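Local atomic coordinates of CDP-glucose 4,6-dehydratase (Salmonella enterica subsp. enterica serovar Typhi, PDB entry 1WVG), a protein that catalyses the NAD+-dependent dehydration of CDP-D-glucose to CDP-4-dehydro-6-deoxy-D-glucose, a step on the way to the sugars of the lipopolysaccharide O antigen. Residues 279-285 with 329-334; 261-265 with 315-319. All coordinates share one frame; numbering follows the deposited sequence.

Contact 1 (279-285 with 329-334)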
loop_
_atom_site.group_PDB
_atom_site.type_symbol
_atom_site.label_atom_id
_atom_site.label_comp_id
_atom_site.label_asym_id
_atom_site.label_seq_id
_atom_site.Cartn_x
_atom_site.Cartn_y
_atom_site.Cartn_z
ATOM N N MET A 279 4.587 -24.679 29.849
ATOM C CA MET A 279 5.691 -25.604 29.872
ATOM C C MET A 279 6.027 -25.954 31.340
ATOM O O MET A 279 6.147 -27.133 31.712
ATOM C CB MET A 279 6.877 -24.994 29.082
ATOM C CG MET A 279 6.692 -25.078 27.554
ATOM S SD MET A 279 6.623 -26.819 26.975
ATOM C CE MET A 279 8.404 -27.098 26.745
ATOM N N VAL A 280 6.134 -24.915 32.199
ATOM C CA VAL A 280 6.404 -25.084 33.634
ATOM C C VAL A 280 5.425 -26.111 34.196
ATOM O O VAL A 280 5.738 -27.114 34.854
ATOM C CB VAL A 280 6.257 -23.739 34.373
ATOM C CG1 VAL A 280 5.869 -23.942 35.841
ATOM C CG2 VAL A 280 7.495 -22.829 34.203
ATOM N N THR A 281 4.183 -25.845 33.862
ATOM C CA THR A 281 3.107 -26.688 34.273
ATOM C C THR A 281 3.219 -28.115 33.739
ATOM O O THR A 281 3.013 -29.084 34.469
ATOM C CB THR A 281 1.838 -26.003 33.765
ATOM O OG1 THR A 281 1.558 -24.899 34.602
ATOM C CG2 THR A 281 0.690 -26.999 33.708
ATOM N N LEU A 282 3.516 -28.225 32.442
ATOM C CA LEU A 282 3.634 -29.489 31.774
ATOM C C LEU A 282 4.753 -30.318 32.346
ATOM O O LEU A 282 4.641 -31.532 32.480
ATOM C CB LEU A 282 3.975 -29.150 30.325
ATOM C CG LEU A 282 2.696 -28.865 29.570
ATOM C CD1 LEU A 282 3.012 -28.724 28.082
ATOM C CD2 LEU A 282 1.769 -30.060 29.751
ATOM N N TRP A 283 5.878 -29.653 32.642
ATOM C CA TRP A 283 7.052 -30.333 33.185
ATOM C C TRP A 283 6.814 -30.752 34.609
ATOM O O TRP A 283 6.855 -31.925 34.952
ATOM C CB TRP A 283 8.289 -29.439 33.161
ATOM C CG TRP A 283 9.559 -30.211 33.411
ATOM C CD1 TRP A 283 10.181 -30.350 34.613
ATOM C CD2 TRP A 283 10.363 -30.941 32.444
ATOM N NE1 TRP A 283 11.314 -31.102 34.469
ATOM C CE2 TRP A 283 11.454 -31.483 33.148
ATOM C CE3 TRP A 283 10.266 -31.192 31.061
ATOM C CZ2 TRP A 283 12.433 -32.244 32.489
ATOM C CZ3 TRP A 283 11.234 -31.946 30.418
ATOM C CH2 TRP A 283 12.312 -32.472 31.128
ATOM N N GLY A 284 6.555 -29.754 35.434
ATOM C CA GLY A 284 6.316 -29.985 36.847
ATOM C C GLY A 284 7.649 -29.974 37.580
ATOM O O GLY A 284 8.521 -29.170 37.251
ATOM N N ASP A 285 7.785 -30.871 38.563
ATOM C CA ASP A 285 8.979 -31.065 39.373
ATOM C C ASP A 285 9.937 -29.889 39.519
ATOM O O ASP A 285 11.113 -29.927 39.065
ATOM C CB ASP A 285 9.787 -32.314 38.972
ATOM C CG ASP A 285 8.937 -33.457 38.465
ATOM O OD1 ASP A 285 8.165 -34.099 39.189
ATOM O OD2 ASP A 285 9.141 -33.696 37.193
ATOM N N ILE A 329 5.746 -32.214 23.020
ATOM C CA ILE A 329 7.185 -31.922 23.111
ATOM C C ILE A 329 7.775 -32.454 24.413
ATOM O O ILE A 329 8.914 -32.941 24.478
ATOM C CB ILE A 329 7.423 -30.423 23.104
ATOM C CG1 ILE A 329 7.143 -29.916 21.714
ATOM C CG2 ILE A 329 8.838 -30.003 23.450
ATOM C CD1 ILE A 329 7.320 -28.402 21.660
ATOM N N VAL A 330 6.964 -32.294 25.463
ATOM C CA VAL A 330 7.309 -32.711 26.810
ATOM C C VAL A 330 7.466 -34.211 26.908
ATOM O O VAL A 330 8.432 -34.762 27.401
ATOM C CB VAL A 330 6.205 -32.295 27.745
ATOM C CG1 VAL A 330 6.229 -33.253 28.933
ATOM C CG2 VAL A 330 6.442 -30.841 28.178
ATOM N N LYS A 331 6.466 -34.873 26.419
ATOM C CA LYS A 331 6.478 -36.287 26.400
ATOM C C LYS A 331 7.699 -36.746 25.684
ATOM O O LYS A 331 8.403 -37.611 26.179
ATOM C CB LYS A 331 5.251 -36.800 25.692
ATOM C CG LYS A 331 4.137 -36.980 26.707
ATOM C CD LYS A 331 2.793 -37.402 26.140
ATOM C CE LYS A 331 1.668 -37.013 27.092
ATOM N NZ LYS A 331 0.317 -37.188 26.505
ATOM N N TRP A 332 7.943 -36.166 24.521
ATOM C CA TRP A 332 9.094 -36.571 23.711
ATOM C C TRP A 332 10.404 -36.398 24.440
ATOM O O TRP A 332 11.252 -37.293 24.499
ATOM C CB TRP A 332 9.142 -35.909 22.301
ATOM C CG TRP A 332 10.094 -36.495 21.272
ATOM C CD1 TRP A 332 9.779 -37.275 20.165
ATOM C CD2 TRP A 332 11.517 -36.314 21.219
ATOM N NE1 TRP A 332 10.907 -37.582 19.415
ATOM C CE2 TRP A 332 11.984 -36.993 20.050
ATOM C CE3 TRP A 332 12.429 -35.670 22.054
ATOM C CZ2 TRP A 332 13.335 -37.042 19.757
ATOM C CZ3 TRP A 332 13.761 -35.694 21.720
ATOM C CH2 TRP A 332 14.203 -36.370 20.591
ATOM N N HIS A 333 10.582 -35.221 24.992
ATOM C CA HIS A 333 11.807 -34.932 25.686
ATOM C C HIS A 333 12.110 -35.912 26.819
ATOM O O HIS A 333 13.230 -36.412 26.964
ATOM C CB HIS A 333 11.845 -33.481 26.149
ATOM C CG HIS A 333 13.236 -33.021 26.343
ATOM N ND1 HIS A 333 14.064 -32.784 25.260
ATOM C CD2 HIS A 333 13.908 -32.744 27.499
ATOM C CE1 HIS A 333 15.231 -32.372 25.773
ATOM N NE2 HIS A 333 15.159 -32.331 27.117
ATOM N N LYS A 334 11.096 -36.182 27.626
ATOM C CA LYS A 334 11.222 -37.083 28.746
ATOM C C LYS A 334 11.546 -38.505 28.295
ATOM O O LYS A 334 12.450 -39.134 28.840
ATOM C CB LYS A 334 9.999 -37.001 29.648
ATOM C CG LYS A 334 9.930 -35.657 30.354
ATOM C CD LYS A 334 8.807 -35.564 31.392
ATOM C CE LYS A 334 8.954 -34.361 32.329
ATOM N NZ LYS A 334 8.011 -34.382 33.455
HETATM O O HOH W 1 4.933 -34.886 32.758
#

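Contact 2 (261-265 with 315-319)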
loop_
_atom_site.group_PDB
_atom_site.type_symbol
_atom_site.label_atom_id
_atom_site.label_comp_id
_atom_site.label_asym_id
_atom_site.label_seq_id
_atom_site.Cartn_x
_atom_site.Cartn_y
_atom_site.Cartn_z
ATOM N N ASN A 261 2.494 -19.244 2.885
ATOM C CA ASN A 261 2.707 -19.190 4.331
ATOM C C ASN A 261 2.114 -20.473 4.935
ATOM O O ASN A 261 0.996 -20.925 4.554
ATOM C CB ASN A 261 1.914 -18.054 5.048
ATOM C CG ASN A 261 2.368 -16.658 4.762
ATOM O OD1 ASN A 261 3.518 -16.468 4.311
ATOM N ND2 ASN A 261 1.461 -15.695 4.997
ATOM N N PHE A 262 2.810 -21.044 5.929
ATOM C CA PHE A 262 2.311 -22.237 6.649
ATOM C C PHE A 262 2.402 -21.913 8.129
ATOM O O PHE A 262 3.469 -21.896 8.695
ATOM C CB PHE A 262 3.095 -23.537 6.323
ATOM C CG PHE A 262 2.875 -23.965 4.895
ATOM C CD1 PHE A 262 3.907 -23.973 3.964
ATOM C CD2 PHE A 262 1.611 -24.353 4.462
ATOM C CE1 PHE A 262 3.673 -24.365 2.644
ATOM C CE2 PHE A 262 1.343 -24.717 3.140
ATOM C CZ PHE A 262 2.392 -24.720 2.223
ATOM N N GLY A 263 1.313 -21.581 8.771
ATOM C CA GLY A 263 1.413 -21.238 10.165
ATOM C C GLY A 263 0.220 -21.855 10.843
ATOM O O GLY A 263 -0.602 -22.525 10.182
ATOM N N PRO A 264 0.171 -21.605 12.156
ATOM C CA PRO A 264 -0.875 -22.067 13.045
ATOM C C PRO A 264 -2.133 -21.238 12.916
ATOM O O PRO A 264 -2.126 -20.178 12.243
ATOM C CB PRO A 264 -0.383 -21.675 14.448
ATOM C CG PRO A 264 0.612 -20.540 14.265
ATOM C CD PRO A 264 1.154 -20.735 12.864
ATOM N N ARG A 265 -3.184 -21.707 13.618
ATOM C CA ARG A 265 -4.419 -20.942 13.628
ATOM C C ARG A 265 -4.134 -19.735 14.492
ATOM O O ARG A 265 -3.350 -19.749 15.446
ATOM C CB ARG A 265 -5.672 -21.691 14.108
ATOM C CG ARG A 265 -5.657 -23.185 13.778
ATOM C CD ARG A 265 -7.018 -23.772 13.388
ATOM N NE ARG A 265 -6.966 -25.207 13.058
ATOM C CZ ARG A 265 -7.592 -25.829 12.037
ATOM N NH1 ARG A 265 -8.390 -25.169 11.167
ATOM N NH2 ARG A 265 -7.419 -27.158 11.886
ATOM N N GLY A 315 -5.801 -26.124 0.249
ATOM C CA GLY A 315 -6.774 -26.737 1.135
ATOM C C GLY A 315 -6.014 -27.329 2.324
ATOM O O GLY A 315 -6.353 -28.377 2.840
ATOM N N TRP A 316 -4.941 -26.665 2.766
ATOM C CA TRP A 316 -4.147 -27.184 3.872
ATOM C C TRP A 316 -4.522 -26.547 5.202
ATOM O O TRP A 316 -4.688 -25.341 5.292
ATOM C CB TRP A 316 -2.628 -26.969 3.567
ATOM C CG TRP A 316 -1.694 -27.221 4.727
ATOM C CD1 TRP A 316 -0.975 -28.363 4.983
ATOM C CD2 TRP A 316 -1.402 -26.318 5.810
ATOM N NE1 TRP A 316 -0.253 -28.231 6.139
ATOM C CE2 TRP A 316 -0.487 -26.983 6.660
ATOM C CE3 TRP A 316 -1.806 -25.013 6.102
ATOM C CZ2 TRP A 316 0.011 -26.377 7.798
ATOM C CZ3 TRP A 316 -1.303 -24.418 7.223
ATOM C CH2 TRP A 316 -0.421 -25.097 8.054
ATOM N N HIS A 317 -4.650 -27.360 6.239
ATOM C CA HIS A 317 -5.000 -26.866 7.555
ATOM C C HIS A 317 -4.118 -27.553 8.594
ATOM O O HIS A 317 -3.616 -28.658 8.334
ATOM C CB HIS A 317 -6.497 -27.091 7.839
ATOM C CG HIS A 317 -7.375 -26.712 6.658
ATOM N ND1 HIS A 317 -8.025 -25.481 6.585
ATOM C CD2 HIS A 317 -7.681 -27.399 5.510
ATOM C CE1 HIS A 317 -8.693 -25.453 5.433
ATOM N NE2 HIS A 317 -8.506 -26.593 4.754
ATOM N N PRO A 318 -3.883 -26.878 9.738
ATOM C CA PRO A 318 -3.052 -27.447 10.785
ATOM C C PRO A 318 -3.817 -28.481 11.586
ATOM O O PRO A 318 -5.037 -28.424 11.763
ATOM C CB PRO A 318 -2.644 -26.309 11.707
ATOM C CG PRO A 318 -3.382 -25.064 11.236
ATOM C CD PRO A 318 -3.984 -25.397 9.890
ATOM N N ARG A 319 -3.063 -29.438 12.072
ATOM C CA ARG A 319 -3.636 -30.514 12.820
ATOM C C ARG A 319 -3.638 -30.364 14.315
ATOM O O ARG A 319 -4.643 -30.675 14.948
ATOM C CB ARG A 319 -3.086 -31.868 12.397
ATOM C CG ARG A 319 -3.853 -32.348 11.170
ATOM C CD ARG A 319 -2.957 -32.806 10.033
ATOM N NE ARG A 319 -3.134 -34.218 9.721
ATOM C CZ ARG A 319 -2.833 -34.783 8.542
ATOM N NH1 ARG A 319 -2.341 -34.070 7.518
ATOM N NH2 ARG A 319 -3.038 -36.081 8.389
#

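Contact 1 (279-285 with 329-334)
The ammonium group of Lys334 reaches across from helix 322-337 to the C-terminal end of helix 272-283, where NZ donates to the backbone O of Trp283 at 3.1 Å. This is a helix-helix packing contact with a lysine laid across the end of the partner helix, and the axes of 279-283 and 329-334 cross at -48°, 10.6 Å apart at their closest. The bond lies in the carbonyl plane, on a lone pair, at a carbonyl next to the point where Gly284, with positive phi, breaks the helix. The same NZ donates to a water that makes a weak bond back to Leu282 O, while a long salt bridge, 4.0 Å to OD2 of the poorly ordered Asp285, adds a carboxylate. The carbonyls at this helix end should favour the positive charge.

On its way there the lysine chain, extended beyond CG, runs over one face of the Trp283 indole. CE sits 3.6 Å from the centroid of the six-membered ring as a CH-pi contact, and NZ follows over the five-membered ring in a cation-pi contact. Trp283 CG is anti to the backbone N (chi1 -167°), which brings the six-membered ring alongside helix 322-337. There Trp283 CH2 meets CD2 of the His333 ring edge to edge, 4.0 Å away. Phe215, from helix 207-216, also packs against Trp283.

Farther back along the helices the contact is apolar. Val330 points at helix 272-283 and takes Met279 SD and Leu282 on one methyl, CG2, with Leu282 CB at 3.7 Å and Leu282 CD1 at 4.0 Å from it.

Contact 2 (261-265 with 315-319)
Segment 261-265, which runs out of strand 259-262, and the irregular run 315-319 pass each other with their touching parts 54° apart, and come nearest in backbone terms at Pro264 and Pro318, whose CA atoms are 6.2 Å apart. Gly315 has just broken helix 308-314 with positive phi, and the chain beyond it is open coil.

Phe262 sets its edge against one face of the Trp316 indole in an edge-to-face pair: CD2 of Phe262 stands 3.7 Å above the indole plane, and the ring planes meet at 72°. At the indole's rim, in its plane, CH2 of Trp316 lies 3.3 Å from Gly263 O, while NE1 is held elsewhere by a hydrogen bond to Ser240 OG.

Farther along, Pro318 CG packs 3.9 Å from both Gly263 O and Arg265 CG. The poorly ordered Arg265 bends at chi2, so that Pro318 CD lies over one face of the guanidinium; the group also makes a weak, strongly bent hydrogen bond, 2.7 Å from NH2 to Pro318 O, with an N-H...O angle of only 117°.

Strand 259-262 belongs to the large parallel sheet of the Rossmann fold, and the backbone of Phe262 bonds to that of Arg192 in strand 187-197. The Phe262 ring is also packed by Ala310 and Leu314 of helix 308-314 and by Tyr242 and Val245 of helix 236-251.

Following the chain from the N terminus, segment 261-265, the first half of contact 2, starts on strand 259-262; the chain then enters helix 272-283, whose end is the first half of contact 1. After strand 289-291 and helix 308-314 the chain reaches 315-319 and closes contact 2, a loop of 49 intervening residues. Helix 322-337 follows and closes contact 1 across 43. The two loops therefore cross instead of nesting. Contact 2 ties the loop after helix 308-314 to the Rossmann sheet, whereas contact 1 joins two helices farther from the centre of the chain. Their centres are 25 Å apart, and they do not touch.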